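Local coordinates for cellulose-binding protein (PDB 2YHG) that is of unproven activity but probably binds polysaccharide and hydrolyses glycosidic bonds, this piece comprising its nucleoside hydrolase-like and C-terminal domains, at residues G265-R270 with K305-A310; F248-N253 with G269-K274. One frame throughout, in Å; residues are numbered along the deposited sequence. Where two conformers were deposited one is given.

Contact 1. Residues G265-R270 with K305-A310; sequences GGWGGR and KRWSTA. With EDO (1,2-ethanediol), chain K.
A buried aromatic packing contact joins the glycine-rich turn 265-270 to the 3-10 turn 305-307 and the first turn of helix 308-323, with Trp267 and Trp307 as its main elements. Their five-membered rings lie 5.0 Å apart between centroids with planes at 42°, an oblique pair, neither parallel enough for an offset stack nor steep enough for a T-shaped one. Trp267 uses its pyrrole corner: CD1 sits 3.3 Å above the plane of the Trp307 indole, near the rim, and comes within 3.5 Å of Trp307 CB. The far end of the same indole reaches the helix, CZ2 lying 3.7 Å from Ala310 CB; a small methyl suits this place because a wide ring must fit against the helix. On the opposite face of Trp307 rests CG of Arg306, put there by a chi1 of 67° that holds it between the backbone N and the carbonyl carbon.

Gly266 to Gly269 form a type I beta turn, closed by the bond from Gly269 N to Gly266 O (2.9 Å). That carbonyl lies near Trp307 NE1, but the angle is too poor for a hydrogen bond. Gly266 and Ser303 belong to a magnesium site, and the Trp307 side chain lies about 3 Å from the ion. The indole N-H of Trp267 is satisfied by Tyr429 OH on strand 427-436, so this turn of the nucleoside hydrolase-like domain meets the C-terminal sheet. The Arg306 chain bends at chi3, and its guanidinium has two partners: NH1 in a salt bridge to Glu381, NH2 donating to O1 of an ethanediol, probably from the crystallisation liquor.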
ATOM      1  N   GLY A 265     -11.271   1.502   0.728  1.00  7.03           N
ATOM      2  CA  GLY A 265     -10.706   1.840   2.027  1.00  7.67           C
ATOM      3  C   GLY A 265      -9.807   0.743   2.561  1.00  7.03           C
ATOM      4  O   GLY A 265      -9.963  -0.439   2.245  1.00  8.53           O
ATOM      5  N   GLY A 266      -8.817   1.158   3.346  1.00  7.94           N
ATOM      6  CA  GLY A 266      -7.805   0.270   3.863  1.00  7.66           C
ATOM      7  C   GLY A 266      -6.674   1.098   4.399  1.00  7.24           C
ATOM      8  O   GLY A 266      -6.814   2.297   4.600  1.00  7.36           O
ATOM      9  N   TRP A 267      -5.555   0.461   4.701  1.00  6.98           N
ATOM     10  CA  TRP A 267      -4.482   1.141   5.409  1.00  7.08           C
ATOM     11  C   TRP A 267      -3.793   2.233   4.602  1.00  6.60           C
ATOM     12  O   TRP A 267      -3.049   3.028   5.189  1.00  7.74           O
ATOM     13  CB  TRP A 267      -3.462   0.143   5.898  1.00  6.78           C
ATOM     14  CG  TRP A 267      -3.824  -0.796   6.988  1.00  7.74           C
ATOM     15  CD1 TRP A 267      -5.046  -1.027   7.545  1.00  7.83           C
ATOM     16  CD2 TRP A 267      -2.887  -1.626   7.669  1.00  7.32           C
ATOM     17  NE1 TRP A 267      -4.917  -1.954   8.565  1.00  8.34           N
ATOM     18  CE2 TRP A 267      -3.595  -2.323   8.662  1.00  8.30           C
ATOM     19  CE3 TRP A 267      -1.508  -1.825   7.550  1.00  7.88           C
ATOM     20  CZ2 TRP A 267      -2.983  -3.209   9.538  1.00  8.47           C
ATOM     21  CZ3 TRP A 267      -0.896  -2.691   8.430  1.00  8.66           C
ATOM     22  CH2 TRP A 267      -1.629  -3.367   9.428  1.00  8.68           C
ATOM     23  N   GLY A 268      -4.004   2.292   3.292  1.00  6.68           N
ATOM     24  CA  GLY A 268      -3.535   3.413   2.497  1.00  7.04           C
ATOM     25  C   GLY A 268      -4.565   4.499   2.257  1.00  6.63           C
ATOM     26  O   GLY A 268      -4.300   5.442   1.497  1.00  7.32           O
ATOM     27  N   GLY A 269      -5.722   4.389   2.894  1.00  6.72           N
ATOM     28  CA  GLY A 269      -6.799   5.344   2.727  1.00  6.97           C
ATOM     29  C   GLY A 269      -7.885   4.893   1.783  1.00  6.60           C
ATOM     30  O   GLY A 269      -7.863   3.787   1.216  1.00  6.91           O
ATOM     31  N   ARG A 270      -8.861   5.778   1.616  1.00  6.92           N
ATOM     32  CA  ARG A 270     -10.075   5.528   0.821  1.00  6.60           C
ATOM     33  C   ARG A 270     -10.234   6.663  -0.181  1.00  7.02           C
ATOM     34  O   ARG A 270     -10.103   7.826   0.194  1.00  7.50           O
ATOM     35  CB  ARG A 270     -11.304   5.452   1.742  1.00  7.31           C
ATOM     36  CG  ARG A 270     -12.540   5.021   1.023  1.00  7.45           C
ATOM     37  CD  ARG A 270     -13.695   4.753   1.976  1.00  8.90           C
ATOM     38  NE  ARG A 270     -14.005   5.906   2.852  1.00 10.41           N
ATOM     39  CZ  ARG A 270     -14.676   6.989   2.463  1.00 11.23           C
ATOM     40  NH1 ARG A 270     -15.165   7.060   1.248  1.00 11.57           N
ATOM     41  NH2 ARG A 270     -14.838   8.001   3.296  1.00 14.40           N
ATOM     42  N   LYS A 305      -6.176   6.957   9.841  1.00  7.97           N
ATOM     43  CA  LYS A 305      -6.128   6.924  11.288  1.00  9.13           C
ATOM     44  C   LYS A 305      -7.023   5.876  11.921  1.00  8.79           C
ATOM     45  O   LYS A 305      -6.686   5.317  12.968  1.00  9.22           O
ATOM     46  CB  LYS A 305      -6.399   8.329  11.821  1.00 12.60           C
ATOM     47  CG  LYS A 305      -6.317   8.436  13.331  1.00 14.23           C
ATOM     48  N   ARG A 306      -8.165   5.588  11.314  1.00  8.84           N
ATOM     49  CA  ARG A 306      -9.022   4.558  11.856  1.00  9.54           C
ATOM     50  C   ARG A 306      -8.321   3.212  12.000  1.00  9.52           C
ATOM     51  O   ARG A 306      -8.737   2.414  12.839  1.00 11.78           O
ATOM     52  CB  ARG A 306     -10.280   4.455  11.017  1.00 10.37           C
ATOM     53  CG  ARG A 306     -10.034   3.949   9.610  1.00 10.30           C
ATOM     54  CD  ARG A 306     -11.285   3.976   8.759  1.00 13.31           C
ATOM     55  NE  ARG A 306     -12.328   3.180   9.360  1.00 14.68           N
ATOM     56  CZ  ARG A 306     -13.627   3.374   9.175  1.00 15.34           C
ATOM     57  NH1 ARG A 306     -14.072   4.231   8.275  1.00 14.67           N
ATOM     58  NH2 ARG A 306     -14.492   2.634   9.840  1.00 17.23           N
ATOM     59  N   TRP A 307      -7.285   2.962  11.211  1.00  8.32           N
ATOM     60  CA  TRP A 307      -6.546   1.721  11.232  1.00  8.30           C
ATOM     61  C   TRP A 307      -5.279   1.768  12.108  1.00  8.44           C
ATOM     62  O   TRP A 307      -4.556   0.801  12.177  1.00  9.41           O
ATOM     63  CB  TRP A 307      -6.116   1.367   9.806  1.00  9.21           C
ATOM     64  CG  TRP A 307      -7.239   1.385   8.792  1.00  8.31           C
ATOM     65  CD1 TRP A 307      -7.411   2.308   7.811  1.00  8.30           C
ATOM     66  CD2 TRP A 307      -8.340   0.470   8.670  1.00  8.83           C
ATOM     67  NE1 TRP A 307      -8.546   2.051   7.097  1.00  8.02           N
ATOM     68  CE2 TRP A 307      -9.144   0.929   7.610  1.00  7.94           C
ATOM     69  CE3 TRP A 307      -8.728  -0.676   9.366  1.00  9.63           C
ATOM     70  CZ2 TRP A 307     -10.284   0.256   7.196  1.00  9.32           C
ATOM     71  CZ3 TRP A 307      -9.859  -1.344   8.945  1.00 10.96           C
ATOM     72  CH2 TRP A 307     -10.633  -0.863   7.886  1.00 10.94           C
ATOM     73  N   SER A 308      -5.006   2.902  12.740  1.00  8.90           N
ATOM     74  CA  SER A 308      -3.717   3.171  13.359  0.50  8.29           C
ATOM     75  C   SER A 308      -3.298   2.117  14.378  1.00  8.80           C
ATOM     76  O   SER A 308      -2.130   1.762  14.441  1.00  9.28           O
ATOM     77  CB  SER A 308      -3.694   4.567  14.010  0.50  8.45           C
ATOM     78  OG  SER A 308      -3.372   5.574  13.049  0.50  8.15           O
ATOM     79  N   THR A 309      -4.214   1.667  15.240  1.00  9.06           N
ATOM     80  CA  THR A 309      -3.782   0.711  16.261  1.00 10.18           C
ATOM     81  C   THR A 309      -3.203  -0.528  15.600  1.00  9.36           C
ATOM     82  O   THR A 309      -2.156  -1.058  16.030  1.00 10.09           O
ATOM     83  CB  THR A 309      -4.913   0.366  17.204  1.00 11.47           C
ATOM     84  OG1 THR A 309      -5.279   1.549  17.902  1.00 13.02           O
ATOM     85  CG2 THR A 309      -4.485  -0.710  18.207  1.00 13.34           C
ATOM     86  N   ALA A 310      -3.909  -1.058  14.597  1.00  8.76           N
ATOM     87  CA  ALA A 310      -3.438  -2.238  13.895  1.00  8.91           C
ATOM     88  C   ALA A 310      -2.095  -1.979  13.215  1.00  8.15           C
ATOM     89  O   ALA A 310      -1.201  -2.807  13.233  1.00  8.61           O
ATOM     90  CB  ALA A 310      -4.474  -2.730  12.905  1.00  9.16           C
TER
HETATM   91  C1  EDO K1943     -14.246  -1.083  10.092  1.00 19.43           C
HETATM   92  O1  EDO K1943     -14.470  -0.051  11.059  1.00 22.52           O
HETATM   93  C2  EDO K1943     -14.957  -0.832   8.771  1.00 15.08           C
HETATM   94  O2  EDO K1943     -16.362  -0.902   8.964  1.00 16.67           O

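Contact 2. Residues F248-N253 with G269-K274; sequences FLHMAN and GRFPSK
His250 presents the face of its imidazole to the edge of Phe271, an offset T-shaped pair with centroids 5.8 Å apart and planes at 84°. The nearest atoms are His250 CE1 and Phe271 CE2, 4.2 Å from each other, and CE1 lies near the plane of the phenyl ring at its rim. His250, in the type I beta turn Leu249 to Ala252, points its CB at the other segment, and with CG anti to the backbone N (chi1 -172°) the imidazole extends toward Phe271. Phe271 comes from the other side, in the extended run that leads into strand 273-276. The pair lies over neighbouring strands of the parallel sheet: Trp147 (edge-to-face) of 146-150 and Tyr183 of 180-185 meet the imidazole, Ile205 of 203-207 touches both rings, and Ala207 packs on Phe271.

A single water links the polar parts. It lies in the plane of the His250 ring, at its edge, 2.8 Å from ND1, and donates a hydrogen bond to Gly269 O at 2.9 Å. Gly269 has a positive phi of 100°, a shape that glycine adopts readily, and its lack of a side chain leaves room for the nearby Phe271 ring.

The second imidazole nitrogen, NE2, is bonded to the carbonyl of Pro259, a group that can only accept, so NE2 must be the donor. With both nitrogens engaged and an aromatic edge on its face, the buried ring is probably held in one orientation by polar and apolar partners together.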
ATOM      1  N   PHE A 248       2.590   2.122   0.322  1.00  6.49           N
ATOM      2  CA  PHE A 248       2.567   0.662   0.388  1.00  6.82           C
ATOM      3  C   PHE A 248       1.555   0.101   1.354  1.00  7.14           C
ATOM      4  O   PHE A 248       1.121  -1.036   1.150  1.00  7.21           O
ATOM      5  CB  PHE A 248       3.950   0.004   0.627  1.00  6.92           C
ATOM      6  CG  PHE A 248       4.650   0.453   1.854  1.00  6.61           C
ATOM      7  CD1 PHE A 248       5.454   1.585   1.833  1.00  7.41           C
ATOM      8  CD2 PHE A 248       4.603  -0.296   3.029  1.00  7.35           C
ATOM      9  CE1 PHE A 248       6.144   1.987   2.961  1.00  7.16           C
ATOM     10  CE2 PHE A 248       5.246   0.139   4.171  1.00  7.14           C
ATOM     11  CZ  PHE A 248       6.042   1.274   4.115  1.00  7.52           C
ATOM     12  N   LEU A 249       1.098   0.832   2.354  1.00  6.66           N
ATOM     13  CA  LEU A 249       0.056   0.277   3.209  1.00  6.94           C
ATOM     14  C   LEU A 249      -1.211   0.022   2.401  1.00  6.75           C
ATOM     15  O   LEU A 249      -2.000  -0.868   2.769  1.00  6.72           O
ATOM     16  CB  LEU A 249      -0.262   1.186   4.400  1.00  7.97           C
ATOM     17  CG  LEU A 249       0.887   1.452   5.356  1.00  9.18           C
ATOM     18  CD1 LEU A 249       0.337   2.226   6.566  1.00 12.57           C
ATOM     19  CD2 LEU A 249       1.581   0.157   5.775  1.00 11.06           C
ATOM     20  N   HIS A 250      -1.439   0.753   1.321  1.00  5.96           N
ATOM     21  CA  HIS A 250      -2.594   0.528   0.444  1.00  6.44           C
ATOM     22  C   HIS A 250      -2.669  -0.940   0.002  1.00  6.15           C
ATOM     23  O   HIS A 250      -3.786  -1.457  -0.159  1.00  6.88           O
ATOM     24  CB  HIS A 250      -2.444   1.471  -0.754  1.00  6.50           C
ATOM     25  CG  HIS A 250      -3.635   1.496  -1.641  1.00  6.25           C
ATOM     26  ND1 HIS A 250      -4.899   1.715  -1.167  1.00  7.00           N
ATOM     27  CD2 HIS A 250      -3.711   1.348  -2.989  1.00  6.73           C
ATOM     28  CE1 HIS A 250      -5.717   1.658  -2.201  1.00  7.06           C
ATOM     29  NE2 HIS A 250      -5.031   1.457  -3.323  1.00  7.11           N
ATOM     30  N   MET A 251      -1.524  -1.574  -0.217  1.00  6.40           N
ATOM     31  CA  MET A 251      -1.414  -2.911  -0.740  1.00  7.11           C
ATOM     32  C   MET A 251      -1.036  -3.952   0.314  1.00  7.61           C
ATOM     33  O   MET A 251      -0.684  -5.074  -0.043  1.00  9.05           O
ATOM     34  CB  MET A 251      -0.445  -2.970  -1.921  1.00  8.73           C
ATOM     35  CG  MET A 251      -0.611  -1.853  -2.940  1.00  9.89           C
ATOM     36  SD  MET A 251       0.499  -0.469  -2.477  1.00 10.16           S
ATOM     37  CE  MET A 251       0.284   0.671  -3.808  1.00 11.21           C
ATOM     38  N   ALA A 252      -1.104  -3.614   1.589  1.00  7.19           N
ATOM     39  CA  ALA A 252      -0.611  -4.468   2.650  1.00  7.84           C
ATOM     40  C   ALA A 252      -1.524  -5.641   2.970  1.00  8.29           C
ATOM     41  O   ALA A 252      -1.067  -6.566   3.647  1.00 10.02           O
ATOM     42  CB  ALA A 252      -0.390  -3.654   3.906  1.00  9.41           C
ATOM     43  N   ASN A 253      -2.822  -5.542   2.658  1.00  7.43           N
ATOM     44  CA  ASN A 253      -3.817  -6.417   3.216  1.00  7.72           C
ATOM     45  C   ASN A 253      -4.811  -6.886   2.172  1.00  7.36           C
ATOM     46  O   ASN A 253      -5.924  -6.365   2.065  1.00  7.66           O
ATOM     47  CB  ASN A 253      -4.606  -5.713   4.318  1.00  8.23           C
ATOM     48  CG  ASN A 253      -3.760  -5.264   5.460  1.00  8.34           C
ATOM     49  OD1 ASN A 253      -3.305  -6.067   6.264  1.00 11.82           O
ATOM     50  ND2 ASN A 253      -3.601  -3.963   5.602  1.00  8.84           N
ATOM     51  N   GLY A 269      -5.722   4.389   2.894  1.00  6.72           N
ATOM     52  CA  GLY A 269      -6.799   5.344   2.727  1.00  6.97           C
ATOM     53  C   GLY A 269      -7.885   4.893   1.783  1.00  6.60           C
ATOM     54  O   GLY A 269      -7.863   3.787   1.216  1.00  6.91           O
ATOM     55  N   ARG A 270      -8.861   5.778   1.616  1.00  6.92           N
ATOM     56  CA  ARG A 270     -10.075   5.528   0.821  1.00  6.60           C
ATOM     57  C   ARG A 270     -10.234   6.663  -0.181  1.00  7.02           C
ATOM     58  O   ARG A 270     -10.103   7.826   0.194  1.00  7.50           O
ATOM     59  CB  ARG A 270     -11.304   5.452   1.742  1.00  7.31           C
ATOM     60  CG  ARG A 270     -12.540   5.021   1.023  1.00  7.45           C
ATOM     61  CD  ARG A 270     -13.695   4.753   1.976  1.00  8.90           C
ATOM     62  NE  ARG A 270     -14.005   5.906   2.852  1.00 10.41           N
ATOM     63  CZ  ARG A 270     -14.676   6.989   2.463  1.00 11.23           C
ATOM     64  NH1 ARG A 270     -15.165   7.060   1.248  1.00 11.57           N
ATOM     65  NH2 ARG A 270     -14.838   8.001   3.296  1.00 14.40           N
ATOM     66  N   PHE A 271     -10.516   6.307  -1.426  1.00  7.09           N
ATOM     67  CA  PHE A 271     -10.512   7.264  -2.536  1.00  6.86           C
ATOM     68  C   PHE A 271     -11.840   7.154  -3.279  1.00  7.65           C
ATOM     69  O   PHE A 271     -11.980   6.365  -4.194  1.00  8.36           O
ATOM     70  CB  PHE A 271      -9.331   6.985  -3.453  1.00  7.14           C
ATOM     71  CG  PHE A 271      -8.030   6.942  -2.683  1.00  6.62           C
ATOM     72  CD1 PHE A 271      -7.366   8.109  -2.342  1.00  7.93           C
ATOM     73  CD2 PHE A 271      -7.486   5.758  -2.248  1.00  6.88           C
ATOM     74  CE1 PHE A 271      -6.226   8.090  -1.594  1.00  7.90           C
ATOM     75  CE2 PHE A 271      -6.326   5.732  -1.502  1.00  8.12           C
ATOM     76  CZ  PHE A 271      -5.725   6.908  -1.148  1.00  7.91           C
ATOM     77  N   PRO A 272     -12.861   7.904  -2.830  1.00  7.82           N
ATOM     78  CA  PRO A 272     -14.217   7.643  -3.319  1.00  8.85           C
ATOM     79  C   PRO A 272     -14.489   8.187  -4.711  1.00  8.65           C
ATOM     80  O   PRO A 272     -15.498   7.813  -5.308  1.00 10.88           O
ATOM     81  CB  PRO A 272     -15.093   8.323  -2.273  1.00 10.40           C
ATOM     82  CG  PRO A 272     -14.241   9.392  -1.710  1.00  9.66           C
ATOM     83  CD  PRO A 272     -12.862   8.799  -1.660  1.00  9.01           C
ATOM     84  N   SER A 273     -13.671   9.124  -5.202  1.00  7.84           N
ATOM     85  CA  SER A 273     -13.912   9.766  -6.480  1.00  7.90           C
ATOM     86  C   SER A 273     -12.652  10.354  -6.993  1.00  7.58           C
ATOM     87  O   SER A 273     -11.688  10.582  -6.242  1.00  8.10           O
ATOM     88  CB  SER A 273     -14.963  10.868  -6.353  1.00  9.77           C
ATOM     89  OG  SER A 273     -14.501  11.889  -5.493  1.00 11.95           O
ATOM     90  N   LYS A 274     -12.641  10.608  -8.291  1.00  7.90           N
ATOM     91  CA  LYS A 274     -11.647  11.470  -8.898  1.00  7.58           C
ATOM     92  C   LYS A 274     -12.061  12.920  -8.686  1.00  7.81           C
ATOM     93  O   LYS A 274     -13.240  13.255  -8.759  1.00 10.87           O
ATOM     94  CB  LYS A 274     -11.540  11.224 -10.400  1.00  8.89           C
ATOM     95  CG  LYS A 274     -11.138   9.843 -10.790  1.00 10.50           C
ATOM     96  CD  LYS A 274     -10.986   9.702 -12.282  1.00 12.20           C
ATOM     97  CE  LYS A 274     -10.984   8.249 -12.736  1.00 14.68           C
ATOM     98  NZ  LYS A 274     -11.164   8.163 -14.187  1.00 16.43           N
TER
HETATM   99  O   HOH W   1      -6.049   1.504   1.420  1.00  7.30           O

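Overall arrangement
Contacts 1 and 2 share Gly269 and Arg270, and their centres are about 9 Å apart. They also touch, Trp267 CD2 lying 3.2 Å from Asn253 ND2 and Trp267 O 3.4 Å from Leu249 CB, so one tryptophan links the two. The magnesium ion bound by Gly266 and Ser303 sits beside both, about 3 Å from the Trp307 side chain and about 4 Å from Gly269. Trp267 and Asn253 border the same bound molecule, a buffer compound probably from the crystallisation liquor. The His250 side chain is about 10 Å from that of Trp151, a calcium ligand. That calcium probably corresponds to the active-site ion of nucleoside hydrolases.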